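Local atomic coordinates of putative peptidyl-arginine deiminase (Chlorobium tepidum, PDB entry 1XKN), a protein that probably hydrolyses the guanidinium group of agmatine or of peptidyl-arginine, as a putative deiminase of the Porphyromonas-type family. Residues A[117-122]-A[132-137]; A[94-99]-A[340-345]; A[151-156]-A[179-184]. All blocks are in the same frame, centred on the assembly; numbering follows the deposited sequence.

Interaction 1: A[117-122]-A[132-137]; sequences NWEYNA and DDNAVP. With NA (sodium ion), chain B.
The phenol ring of Tyr-120 meets the carboxylate of Asp-133 obliquely, its CE2 3.6 Å from Asp-133 OD2. Over one face of that ring, near its centre, lies the backbone N of Ala-122, 3.5 Å above the plane. Tyr-120 OH reaches beyond the contact to Asp-92, while Asp-133 OD1 accepts from the backbone N atoms of Asn-91 and Asp-92, so both polar ends in this pair have partners. At the edge of the Asn-134 amide, ND2 sends an almost straight bond to Glu-119 OE1 (3.0 Å, 176°); the acceptor lies in the amide plane but is itself approached from above its carboxylate. The other end of the amide, OD1, accepts from Tyr-120 N (2.8 Å), the donor standing above the carbonyl plane. The segments belong to a beta-alpha-beta crossover: strand 110-119 runs into helix 131-144, which returns to the parallel neighbour 148-152. The axes of strand 117-119 and helix 132-137 run nearly antiparallel, at 160°. Where they face each other a sodium ion is held by six oxygens. Asn-134 chelates it: CG, anti to the backbone N (chi1 -159°), lies beside the carbonyl carbon, and from there OD1 and O reach the same ion. From the strand come Asn-117 OD1, 2.6 Å from the ion, and Trp-118 O at 2.5 Å; two waters complete the set. Neutral amide and carbonyl oxygens suit a monovalent cation such as sodium. Asn-117 ND2 is bonded to Ser-150 and to one of the ion's two waters, which also donates to Glu-119 OE2. Pro-137 CB packs 3.4 Å from Asn-117 OD1.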
loop_
_atom_site.group_PDB
_atom_site.type_symbol
_atom_site.label_atom_id
_atom_site.label_comp_id
_atom_site.label_asym_id
_atom_site.label_seq_id
_atom_site.Cartn_x
_atom_site.Cartn_y
_atom_site.Cartn_z
ATOM N N ASN A 117 -14.493 3.692 3.947
ATOM C CA ASN A 117 -13.843 3.887 5.230
ATOM C C ASN A 117 -13.851 2.667 6.149
ATOM O O ASN A 117 -14.893 2.298 6.698
ATOM C CB ASN A 117 -14.515 5.070 5.926
ATOM C CG ASN A 117 -13.909 5.374 7.263
ATOM O OD1 ASN A 117 -12.699 5.545 7.375
ATOM N ND2 ASN A 117 -14.745 5.458 8.291
ATOM N N TRP A 118 -12.691 2.035 6.308
ATOM C CA TRP A 118 -12.570 0.879 7.199
ATOM C C TRP A 118 -12.021 1.429 8.502
ATOM O O TRP A 118 -11.585 2.567 8.545
ATOM C CB TRP A 118 -11.575 -0.154 6.655
ATOM C CG TRP A 118 -11.955 -0.718 5.329
ATOM C CD1 TRP A 118 -11.677 -0.186 4.104
ATOM C CD2 TRP A 118 -12.747 -1.887 5.090
ATOM N NE1 TRP A 118 -12.249 -0.946 3.117
ATOM C CE2 TRP A 118 -12.916 -1.994 3.692
ATOM C CE3 TRP A 118 -13.335 -2.850 5.921
ATOM C CZ2 TRP A 118 -13.653 -3.031 3.103
ATOM C CZ3 TRP A 118 -14.068 -3.881 5.334
ATOM C CH2 TRP A 118 -14.221 -3.959 3.938
ATOM N N GLU A 119 -12.038 0.634 9.561
ATOM C CA GLU A 119 -11.495 1.100 10.826
ATOM C C GLU A 119 -9.998 0.840 10.873
ATOM O O GLU A 119 -9.491 -0.064 10.211
ATOM C CB GLU A 119 -12.182 0.399 11.998
ATOM C CG GLU A 119 -13.618 0.827 12.192
ATOM C CD GLU A 119 -13.738 2.312 12.457
ATOM O OE1 GLU A 119 -13.273 2.767 13.525
ATOM O OE2 GLU A 119 -14.293 3.029 11.596
ATOM N N TYR A 120 -9.297 1.649 11.657
ATOM C CA TYR A 120 -7.859 1.519 11.820
ATOM C C TYR A 120 -7.576 1.466 13.314
ATOM O O TYR A 120 -8.176 2.220 14.088
ATOM C CB TYR A 120 -7.142 2.730 11.210
ATOM C CG TYR A 120 -5.631 2.696 11.317
ATOM C CD1 TYR A 120 -4.882 1.771 10.590
ATOM C CD2 TYR A 120 -4.945 3.606 12.125
ATOM C CE1 TYR A 120 -3.490 1.751 10.662
ATOM C CE2 TYR A 120 -3.548 3.594 12.204
ATOM C CZ TYR A 120 -2.829 2.662 11.466
ATOM O OH TYR A 120 -1.451 2.645 11.527
ATOM N N ASN A 121 -6.681 0.574 13.732
ATOM C CA ASN A 121 -6.333 0.489 15.149
ATOM C C ASN A 121 -4.838 0.296 15.404
ATOM O O ASN A 121 -4.445 -0.393 16.342
ATOM C CB ASN A 121 -7.152 -0.609 15.858
ATOM C CG ASN A 121 -6.760 -2.030 15.455
ATOM O OD1 ASN A 121 -7.289 -2.999 16.009
ATOM N ND2 ASN A 121 -5.844 -2.162 14.513
ATOM N N ALA A 122 -4.014 0.930 14.572
ATOM C CA ALA A 122 -2.557 0.864 14.698
ATOM C C ALA A 122 -2.018 -0.562 14.749
ATOM O O ALA A 122 -1.335 -0.949 15.699
ATOM C CB ALA A 122 -2.110 1.640 15.941
ATOM N N ASP A 132 -6.665 10.295 14.698
ATOM C CA ASP A 132 -6.559 11.129 13.511
ATOM C C ASP A 132 -6.324 10.261 12.282
ATOM O O ASP A 132 -6.898 10.519 11.225
ATOM C CB ASP A 132 -5.458 12.182 13.659
ATOM C CG ASP A 132 -5.904 13.365 14.499
ATOM O OD1 ASP A 132 -7.068 13.794 14.340
ATOM O OD2 ASP A 132 -5.096 13.880 15.299
ATOM N N ASP A 133 -5.491 9.229 12.408
ATOM C CA ASP A 133 -5.248 8.331 11.275
ATOM C C ASP A 133 -6.575 7.722 10.841
ATOM O O ASP A 133 -6.876 7.637 9.653
ATOM C CB ASP A 133 -4.314 7.176 11.650
ATOM C CG ASP A 133 -2.906 7.624 11.926
ATOM O OD1 ASP A 133 -2.481 8.657 11.365
ATOM O OD2 ASP A 133 -2.211 6.921 12.691
ATOM N N ASN A 134 -7.360 7.287 11.822
ATOM C CA ASN A 134 -8.651 6.662 11.560
ATOM C C ASN A 134 -9.602 7.643 10.872
ATOM O O ASN A 134 -10.493 7.235 10.132
ATOM C CB ASN A 134 -9.242 6.153 12.883
ATOM C CG ASN A 134 -10.291 5.070 12.691
ATOM O OD1 ASN A 134 -10.237 4.298 11.739
ATOM N ND2 ASN A 134 -11.237 4.993 13.619
ATOM N N ALA A 135 -9.397 8.938 11.091
ATOM C CA ALA A 135 -10.253 9.964 10.494
ATOM C C ALA A 135 -9.792 10.452 9.121
ATOM O O ALA A 135 -10.521 11.180 8.445
ATOM C CB ALA A 135 -10.371 11.158 11.450
ATOM N N VAL A 136 -8.594 10.058 8.702
ATOM C CA VAL A 136 -8.071 10.502 7.412
ATOM C C VAL A 136 -9.035 10.305 6.235
ATOM O O VAL A 136 -9.253 11.229 5.458
ATOM C CB VAL A 136 -6.714 9.825 7.099
ATOM C CG1 VAL A 136 -6.273 10.158 5.678
ATOM C CG2 VAL A 136 -5.661 10.311 8.094
ATOM N N PRO A 137 -9.625 9.106 6.088
ATOM C CA PRO A 137 -10.550 8.904 4.967
ATOM C C PRO A 137 -11.695 9.917 4.935
ATOM O O PRO A 137 -12.087 10.389 3.863
ATOM C CB PRO A 137 -11.043 7.477 5.181
ATOM C CG PRO A 137 -9.851 6.813 5.816
ATOM C CD PRO A 137 -9.420 7.850 6.829
HETATM NA NA NA B . -11.079 4.881 9.333
HETATM O O HOH W 1 -12.414 8.174 8.426
HETATM O O HOH W 2 -13.274 5.496 10.796
HETATM O O HOH W 3 -8.838 4.383 8.065
#

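Interaction 2: A[94-99]-A[340-345]; sequences WCRDHG and VTHEEP
This is a buried, largely polar contact close to the centre of the folded chain, where Arg-96 of the short helix 95-98 reaches across to Thr-341, His-342 and Glu-343 at the start of the edge strand 342-345. The guanidinium is held from several directions. Its NH2 donates to Glu-343 OE1 at 2.8 Å in a salt bridge, meeting the oxygen on its syn side, while NH1 gives Thr-341 OG1 a longer bond of 3.2 Å. That hydroxyl is also bonded to Ile-337 O, and Arg-96 NE to His-338 O. One face of the guanidinium stacks on the His-342 ring, with centres 4.7 Å apart, planes at 24° and NH2 above the ring centre. Bends at chi2 and chi3 (62° and 53°) curl the long arginine chain back to this position. The ring is fixed in turn by its ND1, which donates to Glu-343 O (3.0 Å) in the carbonyl plane, on a lone pair. A long, many-donor side chain suits such an interior, where carbonyls and a carboxylate need partners. At the other end the contact is apolar: Trp-94 CZ3 lies 3.5 Å from Val-340 CG1. Val-340 also packs on Phe-40 and Leu-43 of helix 36-50, a place suited to an apolar branched chain. Helix 95-98 is thus joined to the outer strand of the sheet containing 15-21, consistent with the propeller-like alpha/beta fold of the guanidine-modifying superfamily to which this family is assigned.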
loop_
_atom_site.group_PDB
_atom_site.type_symbol
_atom_site.label_atom_id
_atom_site.label_comp_id
_atom_site.label_asym_id
_atom_site.label_seq_id
_atom_site.Cartn_x
_atom_site.Cartn_y
_atom_site.Cartn_z
ATOM N N TRP A 94 1.588 6.014 7.724
ATOM C CA TRP A 94 1.170 4.824 6.989
ATOM C C TRP A 94 -0.145 5.011 6.235
ATOM O O TRP A 94 -1.161 4.367 6.528
ATOM C CB TRP A 94 1.086 3.649 7.960
ATOM C CG TRP A 94 2.292 3.585 8.861
ATOM C CD1 TRP A 94 2.295 3.592 10.227
ATOM C CD2 TRP A 94 3.673 3.544 8.460
ATOM N NE1 TRP A 94 3.585 3.561 10.700
ATOM C CE2 TRP A 94 4.449 3.531 9.640
ATOM C CE3 TRP A 94 4.326 3.519 7.220
ATOM C CZ2 TRP A 94 5.848 3.492 9.618
ATOM C CZ3 TRP A 94 5.723 3.479 7.197
ATOM C CH2 TRP A 94 6.467 3.466 8.393
ATOM N N CYS A 95 -0.096 5.889 5.238
ATOM C CA CYS A 95 -1.256 6.221 4.419
ATOM C C CYS A 95 -1.873 5.001 3.733
ATOM O O CYS A 95 -3.064 4.990 3.428
ATOM C CB CYS A 95 -0.860 7.271 3.372
ATOM S SG CYS A 95 -2.260 8.189 2.687
ATOM N N ARG A 96 -1.066 3.977 3.481
ATOM C CA ARG A 96 -1.573 2.769 2.840
ATOM C C ARG A 96 -2.608 2.095 3.735
ATOM O O ARG A 96 -3.639 1.613 3.261
ATOM C CB ARG A 96 -0.424 1.788 2.576
ATOM C CG ARG A 96 -0.866 0.400 2.114
ATOM C CD ARG A 96 -1.600 0.471 0.787
ATOM N NE ARG A 96 -0.808 1.178 -0.216
ATOM C CZ ARG A 96 -1.235 1.460 -1.442
ATOM N NH1 ARG A 96 -0.449 2.123 -2.282
ATOM N NH2 ARG A 96 -2.447 1.082 -1.826
ATOM N N ASP A 97 -2.326 2.082 5.033
ATOM C CA ASP A 97 -3.197 1.425 6.003
ATOM C C ASP A 97 -4.354 2.253 6.570
ATOM O O ASP A 97 -5.429 1.707 6.816
ATOM C CB ASP A 97 -2.333 0.870 7.139
ATOM C CG ASP A 97 -1.343 -0.173 6.649
ATOM O OD1 ASP A 97 -0.412 -0.509 7.405
ATOM O OD2 ASP A 97 -1.510 -0.665 5.511
ATOM N N HIS A 98 -4.147 3.553 6.773
ATOM C CA HIS A 98 -5.202 4.406 7.322
ATOM C C HIS A 98 -5.826 5.298 6.248
ATOM O O HIS A 98 -6.878 5.906 6.461
ATOM C CB HIS A 98 -4.642 5.272 8.474
ATOM C CG HIS A 98 -3.685 6.345 8.039
ATOM N ND1 HIS A 98 -2.415 6.469 8.565
ATOM C CD2 HIS A 98 -3.828 7.366 7.161
ATOM C CE1 HIS A 98 -1.819 7.521 8.030
ATOM N NE2 HIS A 98 -2.655 8.083 7.176
ATOM N N GLY A 99 -5.171 5.344 5.089
ATOM C CA GLY A 99 -5.603 6.182 3.977
ATOM C C GLY A 99 -6.899 5.866 3.250
ATOM O O GLY A 99 -7.526 4.835 3.484
ATOM N N VAL A 340 3.569 3.796 2.752
ATOM C CA VAL A 340 3.357 5.232 2.919
ATOM C C VAL A 340 2.557 5.895 1.803
ATOM O O VAL A 340 2.397 7.116 1.783
ATOM C CB VAL A 340 4.707 5.976 3.091
ATOM C CG1 VAL A 340 5.428 5.444 4.316
ATOM C CG2 VAL A 340 5.572 5.812 1.843
ATOM N N THR A 341 2.032 5.090 0.890
ATOM C CA THR A 341 1.266 5.620 -0.232
ATOM C C THR A 341 -0.127 5.024 -0.340
ATOM O O THR A 341 -0.426 3.998 0.261
ATOM C CB THR A 341 1.969 5.291 -1.562
ATOM O OG1 THR A 341 2.121 3.865 -1.671
ATOM C CG2 THR A 341 3.340 5.932 -1.624
ATOM N N HIS A 342 -0.984 5.704 -1.090
ATOM C CA HIS A 342 -2.307 5.188 -1.393
ATOM C C HIS A 342 -2.780 5.890 -2.637
ATOM O O HIS A 342 -2.896 7.116 -2.684
ATOM C CB HIS A 342 -3.333 5.376 -0.277
ATOM C CG HIS A 342 -4.442 4.374 -0.343
ATOM N ND1 HIS A 342 -5.250 4.229 -1.452
ATOM C CD2 HIS A 342 -4.803 3.392 0.516
ATOM C CE1 HIS A 342 -6.055 3.196 -1.274
ATOM N NE2 HIS A 342 -5.802 2.670 -0.089
ATOM N N GLU A 343 -3.031 5.097 -3.662
ATOM C CA GLU A 343 -3.477 5.647 -4.915
ATOM C C GLU A 343 -4.905 6.151 -4.840
ATOM O O GLU A 343 -5.679 5.774 -3.957
ATOM C CB GLU A 343 -3.375 4.585 -6.019
ATOM C CG GLU A 343 -4.382 3.432 -5.907
ATOM C CD GLU A 343 -3.973 2.347 -4.923
ATOM O OE1 GLU A 343 -2.968 2.517 -4.202
ATOM O OE2 GLU A 343 -4.668 1.309 -4.866
ATOM N N GLU A 344 -5.226 7.040 -5.768
ATOM C CA GLU A 344 -6.576 7.551 -5.913
ATOM C C GLU A 344 -6.880 7.206 -7.359
ATOM O O GLU A 344 -6.356 7.836 -8.273
ATOM C CB GLU A 344 -6.670 9.067 -5.746
ATOM C CG GLU A 344 -8.067 9.561 -6.147
ATOM C CD GLU A 344 -8.252 11.065 -6.089
ATOM O OE1 GLU A 344 -9.322 11.535 -6.533
ATOM O OE2 GLU A 344 -7.344 11.771 -5.604
ATOM N N PRO A 345 -7.696 6.174 -7.591
ATOM C CA PRO A 345 -8.007 5.822 -8.979
ATOM C C PRO A 345 -8.814 6.915 -9.679
ATOM O O PRO A 345 -9.581 7.634 -9.039
ATOM C CB PRO A 345 -8.787 4.515 -8.838
ATOM C CG PRO A 345 -9.421 4.640 -7.469
ATOM C CD PRO A 345 -8.289 5.204 -6.654
#

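Interaction 3: A[151-156]-A[179-184]; sequences TGMVLE and NRNPSL
Glu-156 and Arg-180 make the firm, buried part of this contact. Two guanidinium nitrogens grip the carboxylate side-on, one to each oxygen: NE donates to Glu-156 OE1 (2.8 Å, 166°) on its syn lone pair, and NH1 to Glu-156 OE2 (2.9 Å) from above the carboxylate plane. The two planes are 39° apart, so the pair is twisted rather than flat. The rotation of the arginine is further limited by Asn-179 OD1, which takes NH2 at 2.8 Å in the guanidinium plane. Beyond the segments, NH2 also pairs with Asp-215 and NH1 with Thr-214 O, while Glu-156 OE2 is bonded to His-217; several acceptors thus surround the guanidinium.

Val-154 forms the middle ground, its CG2 3.5 Å from Arg-180 O and its CG1 beside the aliphatic CD of that arginine; a short branched side chain can lie against both the carbonyl and the CD methylene. In contrast to the buried salt bridge, Asn-181 and Leu-184 are partly exposed. Asn-181 packs over Val-154 and the CG of Met-153. Leu-184 CD1 touches selenomethionine Met-153 at CG (3.8 Å) and at SE (3.9 Å), a greasy patch made by a Met-153 chain extended as far as SE (chi1 -179°), then bent at the end; it continues onto Ile-189 of helix 186-197. Here Asn-181 to Leu-184 form a type I turn whose middle residues, Pro-182 and Ser-183, are exposed. Thr-151 OG1 accepts from Met-153 N in an ST turn that precedes the corner at Met-153; beyond that corner, a side-on, bidentate arginine-glutamate salt bridge ties the chain to the loop before helix 186-197.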
loop_
_atom_site.group_PDB
_atom_site.type_symbol
_atom_site.label_atom_id
_atom_site.label_comp_id
_atom_site.label_asym_id
_atom_site.label_seq_id
_atom_site.Cartn_x
_atom_site.Cartn_y
_atom_site.Cartn_z
ATOM N N THR A 151 -17.560 0.869 7.070
ATOM C CA THR A 151 -17.800 -0.561 7.275
ATOM C C THR A 151 -17.855 -0.989 8.738
ATOM O O THR A 151 -18.509 -1.977 9.077
ATOM C CB THR A 151 -16.696 -1.405 6.630
ATOM O OG1 THR A 151 -15.483 -1.239 7.378
ATOM C CG2 THR A 151 -16.462 -0.975 5.196
ATOM N N GLY A 152 -17.141 -0.266 9.593
ATOM C CA GLY A 152 -17.114 -0.603 11.002
ATOM C C GLY A 152 -16.162 -1.748 11.302
ATOM O O GLY A 152 -16.069 -2.207 12.442
HETATM N N MSE A 153 -15.453 -2.208 10.275
HETATM C CA MSE A 153 -14.503 -3.311 10.418
HETATM C C MSE A 153 -13.072 -2.814 10.242
HETATM O O MSE A 153 -12.803 -1.972 9.385
HETATM C CB MSE A 153 -14.800 -4.394 9.369
HETATM C CG MSE A 153 -13.878 -5.610 9.432
HETATM SE SE MSE A 153 -14.217 -6.920 8.032
HETATM C CE MSE A 153 -12.627 -6.620 6.965
ATOM N N VAL A 154 -12.156 -3.330 11.057
ATOM C CA VAL A 154 -10.756 -2.937 10.961
ATOM C C VAL A 154 -10.123 -3.600 9.744
ATOM O O VAL A 154 -10.233 -4.813 9.557
ATOM C CB VAL A 154 -9.965 -3.360 12.224
ATOM C CG1 VAL A 154 -8.471 -3.084 12.034
ATOM C CG2 VAL A 154 -10.488 -2.604 13.439
ATOM N N LEU A 155 -9.475 -2.793 8.911
ATOM C CA LEU A 155 -8.808 -3.297 7.717
ATOM C C LEU A 155 -7.776 -2.288 7.243
ATOM O O LEU A 155 -8.070 -1.097 7.127
ATOM C CB LEU A 155 -9.816 -3.546 6.587
ATOM C CG LEU A 155 -9.213 -4.178 5.327
ATOM C CD1 LEU A 155 -8.815 -5.617 5.635
ATOM C CD2 LEU A 155 -10.216 -4.141 4.178
ATOM N N GLU A 156 -6.565 -2.769 6.988
ATOM C CA GLU A 156 -5.496 -1.915 6.492
ATOM C C GLU A 156 -5.333 -2.205 5.007
ATOM O O GLU A 156 -5.416 -3.356 4.580
ATOM C CB GLU A 156 -4.171 -2.214 7.199
ATOM C CG GLU A 156 -4.172 -1.937 8.689
ATOM C CD GLU A 156 -4.222 -3.202 9.515
ATOM O OE1 GLU A 156 -4.916 -3.205 10.554
ATOM O OE2 GLU A 156 -3.552 -4.189 9.136
ATOM N N ASN A 179 -6.405 -9.625 17.170
ATOM C CA ASN A 179 -6.200 -8.226 17.533
ATOM C C ASN A 179 -6.801 -7.228 16.549
ATOM O O ASN A 179 -6.768 -6.020 16.791
ATOM C CB ASN A 179 -4.706 -7.906 17.748
ATOM C CG ASN A 179 -3.879 -7.980 16.472
ATOM O OD1 ASN A 179 -4.399 -7.875 15.365
ATOM N ND2 ASN A 179 -2.567 -8.136 16.633
ATOM N N ARG A 180 -7.365 -7.715 15.449
ATOM C CA ARG A 180 -7.963 -6.801 14.481
ATOM C C ARG A 180 -9.473 -6.688 14.683
ATOM O O ARG A 180 -9.979 -5.621 15.040
ATOM C CB ARG A 180 -7.644 -7.247 13.050
ATOM C CG ARG A 180 -6.160 -7.136 12.670
ATOM C CD ARG A 180 -5.584 -5.761 13.006
ATOM N NE ARG A 180 -4.444 -5.400 12.163
ATOM C CZ ARG A 180 -3.225 -5.921 12.259
ATOM N NH1 ARG A 180 -2.266 -5.519 11.433
ATOM N NH2 ARG A 180 -2.955 -6.833 13.182
ATOM N N ASN A 181 -10.184 -7.788 14.456
ATOM C CA ASN A 181 -11.636 -7.815 14.625
ATOM C C ASN A 181 -12.002 -8.993 15.526
ATOM O O ASN A 181 -12.458 -10.036 15.058
ATOM C CB ASN A 181 -12.322 -7.952 13.264
ATOM C CG ASN A 181 -12.004 -6.798 12.337
ATOM O OD1 ASN A 181 -11.210 -6.928 11.401
ATOM N ND2 ASN A 181 -12.615 -5.652 12.602
ATOM N N PRO A 182 -11.803 -8.832 16.842
ATOM C CA PRO A 182 -12.093 -9.866 17.839
ATOM C C PRO A 182 -13.426 -10.593 17.679
ATOM O O PRO A 182 -13.493 -11.815 17.809
ATOM C CB PRO A 182 -12.032 -9.100 19.159
ATOM C CG PRO A 182 -11.022 -8.052 18.893
ATOM C CD PRO A 182 -11.364 -7.586 17.494
ATOM N N SER A 183 -14.487 -9.849 17.393
ATOM C CA SER A 183 -15.807 -10.454 17.275
ATOM C C SER A 183 -16.119 -11.144 15.953
ATOM O O SER A 183 -17.104 -11.874 15.857
ATOM C CB SER A 183 -16.887 -9.406 17.550
ATOM O OG SER A 183 -16.962 -8.465 16.493
ATOM N N LEU A 184 -15.281 -10.935 14.942
ATOM C CA LEU A 184 -15.530 -11.526 13.631
ATOM C C LEU A 184 -14.744 -12.782 13.298
ATOM O O LEU A 184 -13.606 -12.958 13.732
ATOM C CB LEU A 184 -15.257 -10.499 12.532
ATOM C CG LEU A 184 -16.010 -9.172 12.589
ATOM C CD1 LEU A 184 -15.645 -8.350 11.368
ATOM C CD2 LEU A 184 -17.508 -9.422 12.641
#

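Overall arrangement
Interactions 1 and 3 share a sheet: strands 110-119 and 148-152 are neighbours, and Glu-119 N lies 2.7 Å from Met-153 O and Glu-119 O 3.0 Å from Leu-155 N, both probable hydrogen bonds. Their centres are about 12 Å apart. Interaction 2 sits about 11 Å from interaction 1, centre to centre, and meets it where Pro-137 CG packs 3.2 Å from His-98 O and Tyr-120 packs on Asp-97. Interactions 2 and 3 are farther apart, about 18 Å between centres, yet Asp-97 still touches Glu-156. Only interaction 1 supplies protein ligands to the sodium ion, which lies about 8 Å from Gly-99 CA and about 9 Å from the Val-154 side chain.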